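Long-range contact in probable acrylyl-CoA reductase AcuI (Escherichia coli, PDB 1O89), which probably catalyses the NADPH-dependent reduction of acrylyl-CoA to propanoyl-CoA, working as a homodimer: residues A[225-236]-A[247-258]. Sequence-based numbering, arbitrary orientation.
Sequences SRPLEKQVWAGA and KVLAQMNYGGCV
W233 and A236 pack on M252 and V248 in a parallel strand pairing of the nucleotide-binding domain, where strand 233-238 and its incoming loop meet the end of helix 242-250 and strands 252-253 and 256-260. The W233 indole lies alongside Q251, ring and amide planes 73° apart, and NE1 donates to Q251 OE1 at 2.8 Å from above the carbonyl plane; V232 CG2 sits over the centre of one ring face. M252 lies at the ring's edge as a Met-aromatic contact. Its chain folds back at chi2 (-52°) and chi3 (-53°), which brings CE to 3.4 Å from W233 O. A236 suits its place by being small: even its methyl packs tightly, CB 3.4 Å from V248 CG1. Backbone bonds hold the segments together: Q251 O accepts from both V232 N and W233 N, and A236 N donates to C257 O. K247 NZ reaches E229 OE1 (2.6 Å) on the syn side, while OE2 accepts from R226 N and attracts the R226 guanidinium by charge alone. Q231 OE1 takes Y254 N as the chain enters a type II turn, where G255 suits the positive phi. Strand, helix and parallel strand form the right-handed beta-alpha-beta crossover of a Rossmann fold.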
# COMPACT_ATOMS: atom_id res chain seq x y z
N SER A 225 -0.17 -10.95 -16.52
CA SER A 225 1.04 -11.03 -15.73
C SER A 225 1.00 -12.25 -14.83
O SER A 225 -0.07 -12.69 -14.39
CB SER A 225 1.17 -9.76 -14.88
OG SER A 225 0.42 -9.88 -13.68
N ARG A 226 2.16 -12.81 -14.56
CA ARG A 226 2.30 -13.78 -13.49
C ARG A 226 2.27 -13.01 -12.15
O ARG A 226 2.46 -11.79 -12.13
CB ARG A 226 3.62 -14.56 -13.63
CG ARG A 226 3.66 -15.53 -14.80
CD ARG A 226 5.09 -15.97 -15.19
NE ARG A 226 5.87 -14.84 -15.70
CZ ARG A 226 5.79 -14.34 -16.94
NH1 ARG A 226 4.96 -14.87 -17.85
NH2 ARG A 226 6.55 -13.30 -17.29
N PRO A 227 2.01 -13.72 -11.05
CA PRO A 227 2.04 -13.11 -9.72
C PRO A 227 3.34 -12.34 -9.43
O PRO A 227 3.29 -11.25 -8.86
CB PRO A 227 1.93 -14.32 -8.78
CG PRO A 227 1.28 -15.38 -9.59
CD PRO A 227 1.67 -15.15 -11.00
N LEU A 228 4.47 -12.92 -9.81
CA LEU A 228 5.77 -12.25 -9.74
C LEU A 228 6.48 -12.29 -11.09
O LEU A 228 6.60 -13.35 -11.70
CB LEU A 228 6.66 -12.89 -8.67
CG LEU A 228 6.16 -12.88 -7.23
CD1 LEU A 228 7.13 -13.62 -6.32
CD2 LEU A 228 5.92 -11.45 -6.72
N GLU A 229 6.96 -11.13 -11.52
CA GLU A 229 7.79 -11.01 -12.72
C GLU A 229 9.15 -10.45 -12.34
O GLU A 229 9.37 -10.08 -11.21
CB GLU A 229 7.13 -10.07 -13.72
CG GLU A 229 5.64 -10.31 -13.93
CD GLU A 229 5.25 -10.36 -15.39
OE1 GLU A 229 5.51 -9.37 -16.12
OE2 GLU A 229 4.69 -11.39 -15.80
N LYS A 230 10.07 -10.36 -13.31
CA LYS A 230 11.38 -9.77 -13.06
C LYS A 230 11.23 -8.37 -12.44
O LYS A 230 10.38 -7.58 -12.88
CB LYS A 230 12.20 -9.68 -14.35
CG LYS A 230 13.63 -9.19 -14.12
CD LYS A 230 14.38 -8.89 -15.41
CE LYS A 230 15.85 -8.63 -15.10
NZ LYS A 230 16.60 -8.16 -16.29
N GLN A 231 12.04 -8.09 -11.43
CA GLN A 231 12.03 -6.81 -10.73
C GLN A 231 12.68 -5.72 -11.59
O GLN A 231 13.88 -5.77 -11.84
CB GLN A 231 12.81 -6.91 -9.41
CG GLN A 231 12.09 -7.62 -8.28
CD GLN A 231 13.03 -7.98 -7.14
OE1 GLN A 231 13.27 -7.19 -6.24
NE2 GLN A 231 13.59 -9.19 -7.20
N VAL A 232 11.89 -4.74 -12.04
CA VAL A 232 12.41 -3.63 -12.85
C VAL A 232 12.13 -2.22 -12.30
O VAL A 232 12.90 -1.31 -12.58
CB VAL A 232 11.97 -3.73 -14.35
CG1 VAL A 232 12.70 -4.86 -15.06
CG2 VAL A 232 10.47 -3.93 -14.49
N TRP A 233 11.06 -2.01 -11.52
CA TRP A 233 10.71 -0.64 -11.07
C TRP A 233 10.99 -0.36 -9.60
O TRP A 233 10.62 -1.15 -8.72
CB TRP A 233 9.23 -0.30 -11.34
CG TRP A 233 8.70 -0.76 -12.64
CD1 TRP A 233 7.64 -1.59 -12.83
CD2 TRP A 233 9.18 -0.40 -13.93
NE1 TRP A 233 7.45 -1.80 -14.18
CE2 TRP A 233 8.37 -1.07 -14.87
CE3 TRP A 233 10.22 0.42 -14.39
CZ2 TRP A 233 8.57 -0.95 -16.25
CZ3 TRP A 233 10.42 0.54 -15.76
CH2 TRP A 233 9.60 -0.15 -16.67
N ALA A 234 11.62 0.78 -9.32
CA ALA A 234 11.82 1.26 -7.95
C ALA A 234 10.52 1.84 -7.40
O ALA A 234 10.21 1.71 -6.21
CB ALA A 234 12.91 2.30 -7.90
N GLY A 235 9.80 2.50 -8.29
CA GLY A 235 8.52 3.09 -7.97
C GLY A 235 7.63 3.20 -9.19
O GLY A 235 8.07 2.98 -10.33
N ALA A 236 6.36 3.55 -8.96
CA ALA A 236 5.39 3.66 -10.04
C ALA A 236 4.25 4.60 -9.69
O ALA A 236 3.84 4.71 -8.53
CB ALA A 236 4.85 2.25 -10.43
N LYS A 247 0.18 -5.75 -13.52
CA LYS A 247 1.48 -6.05 -14.11
C LYS A 247 2.59 -5.28 -13.39
O LYS A 247 3.61 -5.86 -13.02
CB LYS A 247 1.47 -5.71 -15.60
CG LYS A 247 2.79 -5.96 -16.34
CD LYS A 247 2.95 -7.39 -16.76
CE LYS A 247 3.67 -7.50 -18.09
NZ LYS A 247 4.18 -8.85 -18.28
N VAL A 248 2.38 -3.99 -13.21
CA VAL A 248 3.36 -3.10 -12.58
C VAL A 248 3.73 -3.58 -11.17
O VAL A 248 4.89 -3.51 -10.78
CB VAL A 248 2.81 -1.65 -12.49
CG1 VAL A 248 3.66 -0.78 -11.56
CG2 VAL A 248 2.71 -1.01 -13.87
N LEU A 249 2.73 -4.05 -10.43
CA LEU A 249 2.95 -4.57 -9.08
C LEU A 249 3.84 -5.80 -9.07
O LEU A 249 4.70 -5.92 -8.22
CB LEU A 249 1.61 -4.90 -8.41
CG LEU A 249 0.84 -3.71 -7.84
CD1 LEU A 249 -0.60 -4.12 -7.59
CD2 LEU A 249 1.49 -3.18 -6.56
N ALA A 250 3.63 -6.71 -10.02
CA ALA A 250 4.44 -7.91 -10.13
C ALA A 250 5.87 -7.60 -10.61
O ALA A 250 6.77 -8.43 -10.46
CB ALA A 250 3.79 -8.89 -11.06
N GLN A 251 6.07 -6.39 -11.15
CA GLN A 251 7.39 -5.92 -11.61
C GLN A 251 8.11 -5.02 -10.61
O GLN A 251 9.22 -4.59 -10.87
CB GLN A 251 7.25 -5.15 -12.93
CG GLN A 251 6.89 -5.99 -14.13
CD GLN A 251 6.68 -5.16 -15.39
OE1 GLN A 251 6.22 -4.01 -15.34
NE2 GLN A 251 6.99 -5.75 -16.52
N MET A 252 7.49 -4.72 -9.47
CA MET A 252 8.09 -3.83 -8.47
C MET A 252 9.32 -4.48 -7.79
O MET A 252 9.29 -5.64 -7.39
CB MET A 252 7.07 -3.46 -7.40
CG MET A 252 5.88 -2.65 -7.90
SD MET A 252 6.31 -1.15 -8.87
CE MET A 252 7.44 -0.39 -7.68
N ASN A 253 10.40 -3.70 -7.70
CA ASN A 253 11.56 -4.03 -6.87
C ASN A 253 11.12 -4.30 -5.45
O ASN A 253 10.11 -3.76 -5.01
CB ASN A 253 12.53 -2.85 -6.80
CG ASN A 253 13.32 -2.66 -8.09
OD1 ASN A 253 13.24 -3.47 -9.03
ND2 ASN A 253 14.11 -1.59 -8.13
N TYR A 254 11.91 -5.09 -4.74
CA TYR A 254 11.75 -5.26 -3.30
C TYR A 254 11.73 -3.90 -2.60
O TYR A 254 12.67 -3.11 -2.73
CB TYR A 254 12.90 -6.11 -2.74
CG TYR A 254 12.64 -6.57 -1.34
CD1 TYR A 254 12.82 -5.72 -0.25
CD2 TYR A 254 12.17 -7.86 -1.09
CE1 TYR A 254 12.57 -6.14 1.05
CE2 TYR A 254 11.91 -8.29 0.20
CZ TYR A 254 12.11 -7.42 1.26
OH TYR A 254 11.86 -7.84 2.54
N GLY A 255 10.67 -3.64 -1.84
CA GLY A 255 10.52 -2.43 -1.05
C GLY A 255 9.99 -1.26 -1.84
O GLY A 255 9.92 -0.14 -1.34
N GLY A 256 9.58 -1.50 -3.08
CA GLY A 256 9.10 -0.46 -3.96
C GLY A 256 7.69 -0.03 -3.63
O GLY A 256 6.99 -0.66 -2.86
N CYS A 257 7.28 1.09 -4.21
CA CYS A 257 5.98 1.68 -3.96
C CYS A 257 5.31 2.08 -5.26
O CYS A 257 5.92 2.73 -6.10
CB CYS A 257 6.12 2.91 -3.06
SG CYS A 257 4.53 3.68 -2.70
N VAL A 258 4.05 1.69 -5.41
CA VAL A 258 3.17 2.19 -6.46
C VAL A 258 2.18 3.17 -5.85
O VAL A 258 1.51 2.83 -4.88
CB VAL A 258 2.36 1.02 -7.09
CG1 VAL A 258 1.50 1.50 -8.23
CG2 VAL A 258 3.28 -0.08 -7.54